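Local coordinates for universal stress protein MT1672 (Mycobacterium tuberculosis, PDB 1TQ8), which is of unestablished function but, as a member of the universal stress protein A family, probably takes part in the cellular response to stress, at residues S15-V20 / A120-V125; V22-S27 / L47-A52; E81-A86 / E100-G105. One frame throughout, in Å; residues are numbered along the deposited sequence.

Interaction 1: residues S15-V20 / A120-V125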
ATOM      1  N   SER A  15     -16.566  16.938 -16.156  1.00 69.45           N
ATOM      2  CA  SER A  15     -17.963  16.520 -16.115  1.00 65.98           C
ATOM      3  C   SER A  15     -18.149  15.355 -15.151  1.00 62.28           C
ATOM      4  O   SER A  15     -17.194  14.900 -14.526  1.00 62.40           O
ATOM      5  CB  SER A  15     -18.428  16.110 -17.515  1.00 67.18           C
ATOM      6  OG  SER A  15     -17.584  15.107 -18.057  1.00 69.97           O
ATOM      7  N   ALA A  16     -19.386  14.883 -15.029  1.00 57.28           N
ATOM      8  CA  ALA A  16     -19.688  13.766 -14.144  1.00 53.46           C
ATOM      9  C   ALA A  16     -19.121  12.473 -14.719  1.00 50.68           C
ATOM     10  O   ALA A  16     -18.846  12.375 -15.914  1.00 50.75           O
ATOM     11  CB  ALA A  16     -21.192  13.632 -13.955  1.00 50.79           C
ATOM     12  N   TYR A  17     -18.942  11.481 -13.860  1.00 46.25           N
ATOM     13  CA  TYR A  17     -18.421  10.198 -14.297  1.00 44.04           C
ATOM     14  C   TYR A  17     -19.445   9.522 -15.200  1.00 43.00           C
ATOM     15  O   TYR A  17     -20.624   9.469 -14.865  1.00 43.81           O
ATOM     16  CB  TYR A  17     -18.147   9.313 -13.085  1.00 39.99           C
ATOM     17  CG  TYR A  17     -16.979   9.773 -12.262  1.00 37.96           C
ATOM     18  CD1 TYR A  17     -17.126  10.057 -10.907  1.00 34.32           C
ATOM     19  CD2 TYR A  17     -15.708   9.911 -12.836  1.00 35.96           C
ATOM     20  CE1 TYR A  17     -16.039  10.467 -10.145  1.00 33.47           C
ATOM     21  CE2 TYR A  17     -14.618  10.316 -12.081  1.00 32.02           C
ATOM     22  CZ  TYR A  17     -14.792  10.592 -10.734  1.00 33.27           C
ATOM     23  OH  TYR A  17     -13.713  10.983  -9.971  1.00 32.97           O
ATOM     24  N   LYS A  18     -18.995   9.000 -16.333  1.00 41.54           N
ATOM     25  CA  LYS A  18     -19.897   8.332 -17.251  1.00 42.35           C
ATOM     26  C   LYS A  18     -19.905   6.811 -17.127  1.00 41.08           C
ATOM     27  O   LYS A  18     -20.960   6.192 -17.250  1.00 43.32           O
ATOM     28  CB  LYS A  18     -19.558   8.701 -18.691  1.00 46.17           C
ATOM     29  CG  LYS A  18     -19.399  10.178 -18.959  1.00 49.90           C
ATOM     30  CD  LYS A  18     -19.128  10.391 -20.442  1.00 54.78           C
ATOM     31  CE  LYS A  18     -18.749  11.838 -20.750  1.00 58.12           C
ATOM     32  NZ  LYS A  18     -17.371  12.158 -20.262  1.00 60.27           N
ATOM     33  N   THR A  19     -18.742   6.207 -16.891  1.00 38.34           N
ATOM     34  CA  THR A  19     -18.647   4.747 -16.780  1.00 36.73           C
ATOM     35  C   THR A  19     -18.021   4.290 -15.471  1.00 34.97           C
ATOM     36  O   THR A  19     -16.808   4.337 -15.304  1.00 33.49           O
ATOM     37  CB  THR A  19     -17.827   4.162 -17.946  1.00 38.99           C
ATOM     38  OG1 THR A  19     -18.393   4.588 -19.192  1.00 41.93           O
ATOM     39  CG2 THR A  19     -17.832   2.638 -17.893  1.00 39.95           C
ATOM     40  N   VAL A  20     -18.869   3.830 -14.557  1.00 32.87           N
ATOM     41  CA  VAL A  20     -18.454   3.382 -13.237  1.00 30.18           C
ATOM     42  C   VAL A  20     -18.375   1.864 -13.097  1.00 33.02           C
ATOM     43  O   VAL A  20     -19.308   1.146 -13.469  1.00 34.33           O
ATOM     44  CB  VAL A  20     -19.444   3.879 -12.167  1.00 30.43           C
ATOM     45  CG1 VAL A  20     -18.890   3.630 -10.770  1.00 27.37           C
ATOM     46  CG2 VAL A  20     -19.732   5.353 -12.381  1.00 29.80           C
ATOM     47  N   ALA A 120     -13.634   2.918 -18.556  1.00 36.68           N
ATOM     48  CA  ALA A 120     -14.120   3.379 -17.253  1.00 35.22           C
ATOM     49  C   ALA A 120     -13.435   4.679 -16.827  1.00 34.83           C
ATOM     50  O   ALA A 120     -12.350   5.004 -17.313  1.00 32.81           O
ATOM     51  CB  ALA A 120     -13.866   2.295 -16.188  1.00 32.47           C
ATOM     52  N   ASP A 121     -14.073   5.425 -15.929  1.00 34.10           N
ATOM     53  CA  ASP A 121     -13.479   6.655 -15.423  1.00 35.75           C
ATOM     54  C   ASP A 121     -13.479   6.662 -13.893  1.00 33.98           C
ATOM     55  O   ASP A 121     -12.901   7.542 -13.261  1.00 35.41           O
ATOM     56  CB  ASP A 121     -14.178   7.902 -15.996  1.00 37.94           C
ATOM     57  CG  ASP A 121     -15.683   7.884 -15.817  1.00 43.03           C
ATOM     58  OD1 ASP A 121     -16.368   8.590 -16.586  1.00 45.89           O
ATOM     59  OD2 ASP A 121     -16.189   7.186 -14.913  1.00 46.07           O
ATOM     60  N   LEU A 122     -14.088   5.643 -13.305  1.00 32.10           N
ATOM     61  CA  LEU A 122     -14.136   5.525 -11.858  1.00 32.17           C
ATOM     62  C   LEU A 122     -14.271   4.073 -11.396  1.00 31.95           C
ATOM     63  O   LEU A 122     -15.195   3.369 -11.813  1.00 33.91           O
ATOM     64  CB  LEU A 122     -15.315   6.336 -11.308  1.00 32.32           C
ATOM     65  CG  LEU A 122     -15.631   6.103  -9.827  1.00 31.82           C
ATOM     66  CD1 LEU A 122     -14.436   6.583  -9.013  1.00 33.45           C
ATOM     67  CD2 LEU A 122     -16.901   6.850  -9.403  1.00 32.64           C
ATOM     68  N   LEU A 123     -13.354   3.622 -10.543  1.00 29.23           N
ATOM     69  CA  LEU A 123     -13.431   2.268 -10.005  1.00 29.25           C
ATOM     70  C   LEU A 123     -13.815   2.406  -8.539  1.00 29.95           C
ATOM     71  O   LEU A 123     -13.296   3.265  -7.830  1.00 31.17           O
ATOM     72  CB  LEU A 123     -12.094   1.542 -10.117  1.00 28.65           C
ATOM     73  CG  LEU A 123     -11.493   1.463 -11.513  1.00 29.78           C
ATOM     74  CD1 LEU A 123     -10.212   0.670 -11.418  1.00 32.56           C
ATOM     75  CD2 LEU A 123     -12.466   0.814 -12.500  1.00 27.43           C
ATOM     76  N   VAL A 124     -14.718   1.546  -8.089  1.00 28.99           N
ATOM     77  CA  VAL A 124     -15.205   1.594  -6.727  1.00 26.64           C
ATOM     78  C   VAL A 124     -15.134   0.243  -6.027  1.00 28.51           C
ATOM     79  O   VAL A 124     -15.527  -0.774  -6.602  1.00 29.35           O
ATOM     80  CB  VAL A 124     -16.690   2.009  -6.708  1.00 26.52           C
ATOM     81  CG1 VAL A 124     -17.176   2.127  -5.282  1.00 25.67           C
ATOM     82  CG2 VAL A 124     -16.891   3.297  -7.482  1.00 25.61           C
ATOM     83  N   VAL A 125     -14.655   0.231  -4.786  1.00 26.52           N
ATOM     84  CA  VAL A 125     -14.627  -0.999  -4.004  1.00 28.36           C
ATOM     85  C   VAL A 125     -14.940  -0.692  -2.555  1.00 28.48           C
ATOM     86  O   VAL A 125     -14.747   0.426  -2.089  1.00 29.98           O
ATOM     87  CB  VAL A 125     -13.257  -1.722  -4.058  1.00 30.14           C
ATOM     88  CG1 VAL A 125     -12.946  -2.141  -5.496  1.00 31.30           C
ATOM     89  CG2 VAL A 125     -12.148  -0.821  -3.508  1.00 28.70           C
TER
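Y17 and L122 show how a leucine can meet an aromatic ring with its beta carbon over the face as well as with a methyl. L122 CB stands over the centre of the Y17 ring, 3.9 Å from the centroid and 11° off the ring normal, a CH-pi contact, while L122 CD2 reaches Y17 CD1 at 3.5 Å; the two side chains cross at about a right angle. The neighbouring D121 approaches the same ring obliquely, its carboxylate plane turned 55° from that of the ring, with OD2 close to Y17 CB. The D121 carboxylate is bent back over its own backbone (chi1 52°), which brings OD1 to K18: K18 N donates to D121 OD1 (2.7 Å), which accepts through its syn lone pair. T19 N adds weak, long bonds to both oxygens. D121 N in turn donates to T19 O at 3.0 Å. D121 OD2 also sits 2.9 Å from T19 O, a close approach of two acceptors without a hydrogen bond, probably offset by the N-H donors. These bonds lead into a parallel strand pair, in which V20 bridges L122, within the alpha/beta sheet of universal stress proteins. Strand 122-126 is outermost within its chain, but L122 to V125 pair with a parallel strand of a second subunit, so the sheet continues across the interface. Inside the pair, V20 CG1 packs on V124 CG2 at 3.9 Å and on L122 CD2 at 4.0 Å. The far end of Y17 belongs to the interface: its OH bonds D152 of the second subunit, whose R36 makes a cation-pi contact with the ring.

Interaction 2: residues V22-S27 / L47-A52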
ATOM      1  N   VAL A  22     -17.734  -1.126 -10.234  1.00 29.99           N
ATOM      2  CA  VAL A  22     -17.653  -1.394  -8.804  1.00 28.53           C
ATOM      3  C   VAL A  22     -17.497  -2.883  -8.616  1.00 29.40           C
ATOM      4  O   VAL A  22     -18.098  -3.664  -9.344  1.00 31.48           O
ATOM      5  CB  VAL A  22     -18.927  -0.930  -8.032  1.00 29.66           C
ATOM      6  CG1 VAL A  22     -20.173  -1.611  -8.582  1.00 26.86           C
ATOM      7  CG2 VAL A  22     -18.780  -1.236  -6.550  1.00 23.87           C
ATOM      8  N   GLY A  23     -16.690  -3.276  -7.634  1.00 31.33           N
ATOM      9  CA  GLY A  23     -16.471  -4.689  -7.379  1.00 29.82           C
ATOM     10  C   GLY A  23     -17.211  -5.144  -6.141  1.00 30.87           C
ATOM     11  O   GLY A  23     -17.350  -4.384  -5.185  1.00 31.87           O
ATOM     12  N   THR A  24     -17.709  -6.375  -6.154  1.00 30.97           N
ATOM     13  CA  THR A  24     -18.412  -6.903  -4.995  1.00 32.43           C
ATOM     14  C   THR A  24     -18.259  -8.404  -4.854  1.00 33.23           C
ATOM     15  O   THR A  24     -18.283  -9.141  -5.845  1.00 34.30           O
ATOM     16  CB  THR A  24     -19.929  -6.608  -5.029  1.00 32.85           C
ATOM     17  OG1 THR A  24     -20.553  -7.261  -3.918  1.00 34.20           O
ATOM     18  CG2 THR A  24     -20.560  -7.145  -6.307  1.00 29.16           C
ATOM     19  N   ASP A  25     -18.107  -8.850  -3.612  1.00 33.67           N
ATOM     20  CA  ASP A  25     -17.985 -10.271  -3.324  1.00 36.49           C
ATOM     21  C   ASP A  25     -19.281 -10.725  -2.653  1.00 38.93           C
ATOM     22  O   ASP A  25     -19.401 -11.864  -2.207  1.00 39.94           O
ATOM     23  CB  ASP A  25     -16.764 -10.542  -2.430  1.00 36.82           C
ATOM     24  CG  ASP A  25     -16.956 -10.071  -0.993  1.00 39.81           C
ATOM     25  OD1 ASP A  25     -17.556  -9.002  -0.773  1.00 42.09           O
ATOM     26  OD2 ASP A  25     -16.488 -10.771  -0.071  1.00 43.76           O
ATOM     27  N   GLY A  26     -20.255  -9.821  -2.595  1.00 41.37           N
ATOM     28  CA  GLY A  26     -21.536 -10.151  -1.999  1.00 46.00           C
ATOM     29  C   GLY A  26     -21.668  -9.865  -0.514  1.00 49.16           C
ATOM     30  O   GLY A  26     -22.737 -10.056   0.061  1.00 50.73           O
ATOM     31  N   SER A  27     -20.588  -9.408   0.110  1.00 51.71           N
ATOM     32  CA  SER A  27     -20.596  -9.097   1.537  1.00 53.42           C
ATOM     33  C   SER A  27     -21.402  -7.835   1.768  1.00 55.49           C
ATOM     34  O   SER A  27     -21.921  -7.246   0.823  1.00 55.02           O
ATOM     35  CB  SER A  27     -19.171  -8.860   2.034  1.00 52.72           C
ATOM     36  OG  SER A  27     -18.639  -7.670   1.470  1.00 54.58           O
ATOM     37  N   LEU A  47     -23.185   1.703 -15.179  1.00 38.72           N
ATOM     38  CA  LEU A  47     -22.655   1.050 -13.984  1.00 35.96           C
ATOM     39  C   LEU A  47     -22.346  -0.414 -14.270  1.00 35.94           C
ATOM     40  O   LEU A  47     -23.246  -1.188 -14.587  1.00 36.85           O
ATOM     41  CB  LEU A  47     -23.666   1.107 -12.836  1.00 33.79           C
ATOM     42  CG  LEU A  47     -23.202   0.404 -11.557  1.00 33.63           C
ATOM     43  CD1 LEU A  47     -21.935   1.075 -11.042  1.00 29.84           C
ATOM     44  CD2 LEU A  47     -24.287   0.456 -10.493  1.00 33.54           C
ATOM     45  N   ILE A  48     -21.080  -0.800 -14.160  1.00 35.51           N
ATOM     46  CA  ILE A  48     -20.705  -2.189 -14.391  1.00 33.53           C
ATOM     47  C   ILE A  48     -20.372  -2.804 -13.050  1.00 31.10           C
ATOM     48  O   ILE A  48     -19.509  -2.298 -12.336  1.00 31.90           O
ATOM     49  CB  ILE A  48     -19.477  -2.294 -15.299  1.00 35.10           C
ATOM     50  CG1 ILE A  48     -19.780  -1.651 -16.645  1.00 36.33           C
ATOM     51  CG2 ILE A  48     -19.100  -3.749 -15.495  1.00 35.35           C
ATOM     52  CD1 ILE A  48     -18.598  -1.618 -17.586  1.00 39.55           C
ATOM     53  N   ILE A  49     -21.069  -3.879 -12.699  1.00 28.29           N
ATOM     54  CA  ILE A  49     -20.830  -4.551 -11.429  1.00 26.43           C
ATOM     55  C   ILE A  49     -19.991  -5.790 -11.645  1.00 27.79           C
ATOM     56  O   ILE A  49     -20.387  -6.694 -12.384  1.00 28.90           O
ATOM     57  CB  ILE A  49     -22.116  -5.004 -10.755  1.00 26.41           C
ATOM     58  CG1 ILE A  49     -23.058  -3.818 -10.561  1.00 24.35           C
ATOM     59  CG2 ILE A  49     -21.781  -5.637  -9.400  1.00 24.94           C
ATOM     60  CD1 ILE A  49     -24.325  -4.184  -9.793  1.00 23.93           C
ATOM     61  N   ALA A  50     -18.842  -5.844 -10.981  1.00 24.96           N
ATOM     62  CA  ALA A  50     -17.935  -6.976 -11.135  1.00 28.46           C
ATOM     63  C   ALA A  50     -17.732  -7.783  -9.867  1.00 29.28           C
ATOM     64  O   ALA A  50     -17.841  -7.259  -8.754  1.00 30.36           O
ATOM     65  CB  ALA A  50     -16.566  -6.483 -11.646  1.00 27.20           C
ATOM     66  N   SER A  51     -17.428  -9.063 -10.053  1.00 27.62           N
ATOM     67  CA  SER A  51     -17.159  -9.967  -8.945  1.00 28.25           C
ATOM     68  C   SER A  51     -16.135 -10.998  -9.392  1.00 28.71           C
ATOM     69  O   SER A  51     -16.239 -11.564 -10.482  1.00 29.09           O
ATOM     70  CB  SER A  51     -18.430 -10.675  -8.497  1.00 28.80           C
ATOM     71  OG  SER A  51     -18.192 -11.421  -7.319  1.00 30.68           O
ATOM     72  N   ALA A  52     -15.141 -11.239  -8.549  1.00 29.50           N
ATOM     73  CA  ALA A  52     -14.096 -12.192  -8.881  1.00 29.32           C
ATOM     74  C   ALA A  52     -14.600 -13.610  -8.735  1.00 29.43           C
ATOM     75  O   ALA A  52     -15.250 -13.956  -7.748  1.00 29.96           O
ATOM     76  CB  ALA A  52     -12.890 -11.976  -7.981  1.00 26.91           C
TER
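Residues 22 to 25 run parallel to 47 to 51, 27° apart end to end, with V22 bridging I49 and G23 bridging A50, and the ladder is laced by V22 N to I48 O (3.0 Å), A50 N to V22 O (2.8 Å) and T24 N to A50 O (2.7 Å). Just beyond the last of these a side chain takes over: S51 OG, anti to its own N (chi1 -173°), donates to T24 O at 2.7 Å and meets it in the carbonyl plane. On the face carrying V22 and I49, V22 CG1 lies 4.0 Å from L47 CD1 and also touches I49 CG1; farther along, the methyls T24 CG2 and I49 CG2 meet at 3.7 Å. Helix 28-41 links these two strands in a beta-alpha-beta unit and covers this face through A37 on V22 and V34 on T24. The exit from the first strand is tightly folded. T24 OG1 accepts from G26 N at 2.9 Å in an ST turn, and D25 OD1 takes S27 N from above the carboxylate plane in an Asx turn while also accepting S27 OG through its syn lone pair. S27 is the N-cap of the helix. In nucleotide-binding relatives the loop after the first strand lines the ligand pocket.

Interaction 3: residues E81-A86 / E100-G105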
ATOM      1  N   GLU A  81     -25.682 -15.323  -8.785  1.00 35.29           N
ATOM      2  CA  GLU A  81     -26.728 -14.909  -7.853  1.00 38.86           C
ATOM      3  C   GLU A  81     -26.272 -13.620  -7.179  1.00 39.35           C
ATOM      4  O   GLU A  81     -27.049 -12.676  -7.016  1.00 41.16           O
ATOM      5  CB  GLU A  81     -26.966 -15.994  -6.805  1.00 43.13           C
ATOM      6  CG  GLU A  81     -27.965 -15.584  -5.743  1.00 50.17           C
ATOM      7  CD  GLU A  81     -28.358 -16.729  -4.828  1.00 55.02           C
ATOM      8  OE1 GLU A  81     -29.222 -16.512  -3.951  1.00 57.86           O
ATOM      9  OE2 GLU A  81     -27.809 -17.845  -4.980  1.00 59.10           O
ATOM     10  N   ILE A  82     -25.001 -13.594  -6.790  1.00 38.56           N
ATOM     11  CA  ILE A  82     -24.404 -12.425  -6.170  1.00 36.93           C
ATOM     12  C   ILE A  82     -24.472 -11.267  -7.163  1.00 35.04           C
ATOM     13  O   ILE A  82     -24.813 -10.150  -6.799  1.00 36.91           O
ATOM     14  CB  ILE A  82     -22.922 -12.688  -5.810  1.00 39.49           C
ATOM     15  CG1 ILE A  82     -22.843 -13.662  -4.633  1.00 41.06           C
ATOM     16  CG2 ILE A  82     -22.204 -11.375  -5.495  1.00 37.44           C
ATOM     17  CD1 ILE A  82     -21.442 -14.142  -4.335  1.00 39.98           C
ATOM     18  N   LEU A  83     -24.156 -11.527  -8.422  1.00 32.10           N
ATOM     19  CA  LEU A  83     -24.203 -10.456  -9.401  1.00 33.09           C
ATOM     20  C   LEU A  83     -25.631  -9.970  -9.576  1.00 33.55           C
ATOM     21  O   LEU A  83     -25.888  -8.765  -9.604  1.00 31.79           O
ATOM     22  CB  LEU A  83     -23.619 -10.920 -10.738  1.00 30.25           C
ATOM     23  CG  LEU A  83     -22.099 -11.109 -10.712  1.00 31.53           C
ATOM     24  CD1 LEU A  83     -21.642 -11.700 -12.027  1.00 32.34           C
ATOM     25  CD2 LEU A  83     -21.392  -9.769 -10.457  1.00 29.97           C
ATOM     26  N   HIS A  84     -26.560 -10.916  -9.673  1.00 35.34           N
ATOM     27  CA  HIS A  84     -27.977 -10.587  -9.836  1.00 36.89           C
ATOM     28  C   HIS A  84     -28.457  -9.703  -8.676  1.00 35.27           C
ATOM     29  O   HIS A  84     -29.076  -8.660  -8.888  1.00 34.58           O
ATOM     30  CB  HIS A  84     -28.813 -11.874  -9.894  1.00 38.31           C
ATOM     31  CG  HIS A  84     -30.288 -11.633  -9.870  1.00 42.78           C
ATOM     32  ND1 HIS A  84     -30.994 -11.221 -10.980  1.00 44.81           N
ATOM     33  CD2 HIS A  84     -31.185 -11.705  -8.859  1.00 42.93           C
ATOM     34  CE1 HIS A  84     -32.263 -11.052 -10.653  1.00 44.11           C
ATOM     35  NE2 HIS A  84     -32.405 -11.338  -9.371  1.00 44.62           N
ATOM     36  N   ASP A  85     -28.163 -10.116  -7.450  1.00 34.38           N
ATOM     37  CA  ASP A  85     -28.581  -9.335  -6.305  1.00 35.86           C
ATOM     38  C   ASP A  85     -27.934  -7.955  -6.317  1.00 38.91           C
ATOM     39  O   ASP A  85     -28.588  -6.956  -6.005  1.00 40.25           O
ATOM     40  CB  ASP A  85     -28.247 -10.061  -5.009  1.00 36.51           C
ATOM     41  CG  ASP A  85     -29.007 -11.366  -4.865  1.00 40.87           C
ATOM     42  OD1 ASP A  85     -30.039 -11.544  -5.560  1.00 40.63           O
ATOM     43  OD2 ASP A  85     -28.581 -12.213  -4.046  1.00 41.66           O
ATOM     44  N   ALA A  86     -26.657  -7.880  -6.682  1.00 39.04           N
ATOM     45  CA  ALA A  86     -25.986  -6.586  -6.720  1.00 38.76           C
ATOM     46  C   ALA A  86     -26.688  -5.696  -7.729  1.00 38.17           C
ATOM     47  O   ALA A  86     -26.857  -4.505  -7.512  1.00 37.58           O
ATOM     48  CB  ALA A  86     -24.514  -6.757  -7.104  1.00 35.88           C
ATOM     49  N   GLU A 100     -23.832  -6.663 -15.242  1.00 42.12           N
ATOM     50  CA  GLU A 100     -22.979  -7.473 -14.391  1.00 40.16           C
ATOM     51  C   GLU A 100     -21.822  -8.023 -15.197  1.00 38.64           C
ATOM     52  O   GLU A 100     -21.885  -8.083 -16.423  1.00 39.16           O
ATOM     53  CB  GLU A 100     -23.775  -8.626 -13.813  1.00 40.61           C
ATOM     54  CG  GLU A 100     -24.095  -9.667 -14.849  1.00 43.32           C
ATOM     55  CD  GLU A 100     -25.016 -10.714 -14.321  1.00 45.20           C
ATOM     56  OE1 GLU A 100     -24.993 -11.834 -14.869  1.00 50.68           O
ATOM     57  OE2 GLU A 100     -25.769 -10.414 -13.366  1.00 46.03           O
ATOM     58  N   ARG A 101     -20.785  -8.464 -14.496  1.00 37.52           N
ATOM     59  CA  ARG A 101     -19.595  -8.978 -15.152  1.00 34.89           C
ATOM     60  C   ARG A 101     -18.772  -9.830 -14.193  1.00 34.02           C
ATOM     61  O   ARG A 101     -18.453  -9.393 -13.089  1.00 35.16           O
ATOM     62  CB  ARG A 101     -18.744  -7.789 -15.577  1.00 38.25           C
ATOM     63  CG  ARG A 101     -17.814  -8.002 -16.726  1.00 39.06           C
ATOM     64  CD  ARG A 101     -18.405  -7.324 -17.931  1.00 39.65           C
ATOM     65  NE  ARG A 101     -17.386  -6.881 -18.864  1.00 43.57           N
ATOM     66  CZ  ARG A 101     -17.633  -6.090 -19.899  1.00 46.55           C
ATOM     67  NH1 ARG A 101     -18.872  -5.664 -20.118  1.00 44.99           N
ATOM     68  NH2 ARG A 101     -16.647  -5.726 -20.715  1.00 48.01           N
ATOM     69  N   PRO A 102     -18.457 -11.076 -14.577  1.00 33.50           N
ATOM     70  CA  PRO A 102     -17.646 -11.917 -13.694  1.00 30.74           C
ATOM     71  C   PRO A 102     -16.187 -11.574 -14.043  1.00 30.58           C
ATOM     72  O   PRO A 102     -15.872 -11.295 -15.208  1.00 27.89           O
ATOM     73  CB  PRO A 102     -17.998 -13.338 -14.134  1.00 30.41           C
ATOM     74  CG  PRO A 102     -19.320 -13.198 -14.775  1.00 31.82           C
ATOM     75  CD  PRO A 102     -19.181 -11.916 -15.542  1.00 30.68           C
ATOM     76  N   ILE A 103     -15.315 -11.569 -13.035  1.00 29.14           N
ATOM     77  CA  ILE A 103     -13.889 -11.281 -13.213  1.00 29.30           C
ATOM     78  C   ILE A 103     -13.160 -12.606 -13.042  1.00 29.32           C
ATOM     79  O   ILE A 103     -13.368 -13.332 -12.071  1.00 30.52           O
ATOM     80  CB  ILE A 103     -13.377 -10.284 -12.156  1.00 31.01           C
ATOM     81  CG1 ILE A 103     -13.740  -8.857 -12.563  1.00 30.16           C
ATOM     82  CG2 ILE A 103     -11.884 -10.417 -11.982  1.00 28.81           C
ATOM     83  CD1 ILE A 103     -12.935  -8.328 -13.700  1.00 28.62           C
ATOM     84  N   VAL A 104     -12.279 -12.896 -13.979  1.00 28.24           N
ATOM     85  CA  VAL A 104     -11.571 -14.152 -13.978  1.00 28.21           C
ATOM     86  C   VAL A 104     -10.043 -14.025 -13.900  1.00 28.96           C
ATOM     87  O   VAL A 104      -9.456 -13.102 -14.466  1.00 28.59           O
ATOM     88  CB  VAL A 104     -12.010 -14.910 -15.243  1.00 30.13           C
ATOM     89  CG1 VAL A 104     -10.937 -15.807 -15.720  1.00 33.20           C
ATOM     90  CG2 VAL A 104     -13.293 -15.667 -14.958  1.00 28.74           C
ATOM     91  N   GLY A 105      -9.406 -14.958 -13.199  1.00 28.69           N
ATOM     92  CA  GLY A 105      -7.956 -14.931 -13.069  1.00 28.09           C
ATOM     93  C   GLY A 105      -7.475 -13.911 -12.053  1.00 28.09           C
ATOM     94  O   GLY A 105      -8.205 -13.558 -11.124  1.00 27.41           O
TER
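E100 OE2, within residues 81-86, comes closest to L83 CB, 3.4 Å away, with the amide H84 N next at 3.8 Å, too far for a hydrogen bond. The carboxylate end and CB of E100 both rest against L83, with no hydrogen bond to this part of the helix, and E100 packs on Y80 of the preceding turn as well. Its first torsion (chi1 72°) turns CG back over the backbone, and the chain is extended beyond, so that E100 CB rests 3.8 Å from L83 CB and the carboxylate reaches up to the helix. L83 is the buried residue of the contact. With CG anti to its carbonyl carbon (chi1 -71°), it drives its two methyls at the strand: L83 CD1 meets P102 CG at 3.9 Å, the side chains crossing at about a right angle, and L83 CD2 lies 4.0 Å from R101 O. The helix and strand segments run roughly antiparallel, their axes 145° apart and 8.6 Å at closest approach. Helix 79-91 lies between strand 46-52 and strand 97-103 in the chain, the beta-alpha-beta order, and this contact packs the helix on the second of those strands, outermost on this side of the sheet within the chain. L83 also packs on S51 of the neighbouring strand, and P102 on I79 and Y80. The R101 side chain leaves the strand away from the helix at CB; it packs on L114 of helix 107-117, and NH1 forms a salt bridge with E118.

The three contacts read across one parallel sheet ordered 97-103, 46-52, 19-23, 122-126. Interactions 1 and 2 share strand 19-23, their centres about 14 Å apart: V20 O lies 2.7 Å from I48 N and V124 O 2.9 Å from G23 N, both probable hydrogen bonds. Interaction 3 follows interaction 2 along the chain, with centres about 6 Å apart; S51 O to I103 N at 2.7 Å probably bonds the next pair of strands, and S51 CB packs on L83 CD2 at 3.7 Å. Interactions 1 and 3 do not touch, their nearest atoms being about 9 Å apart.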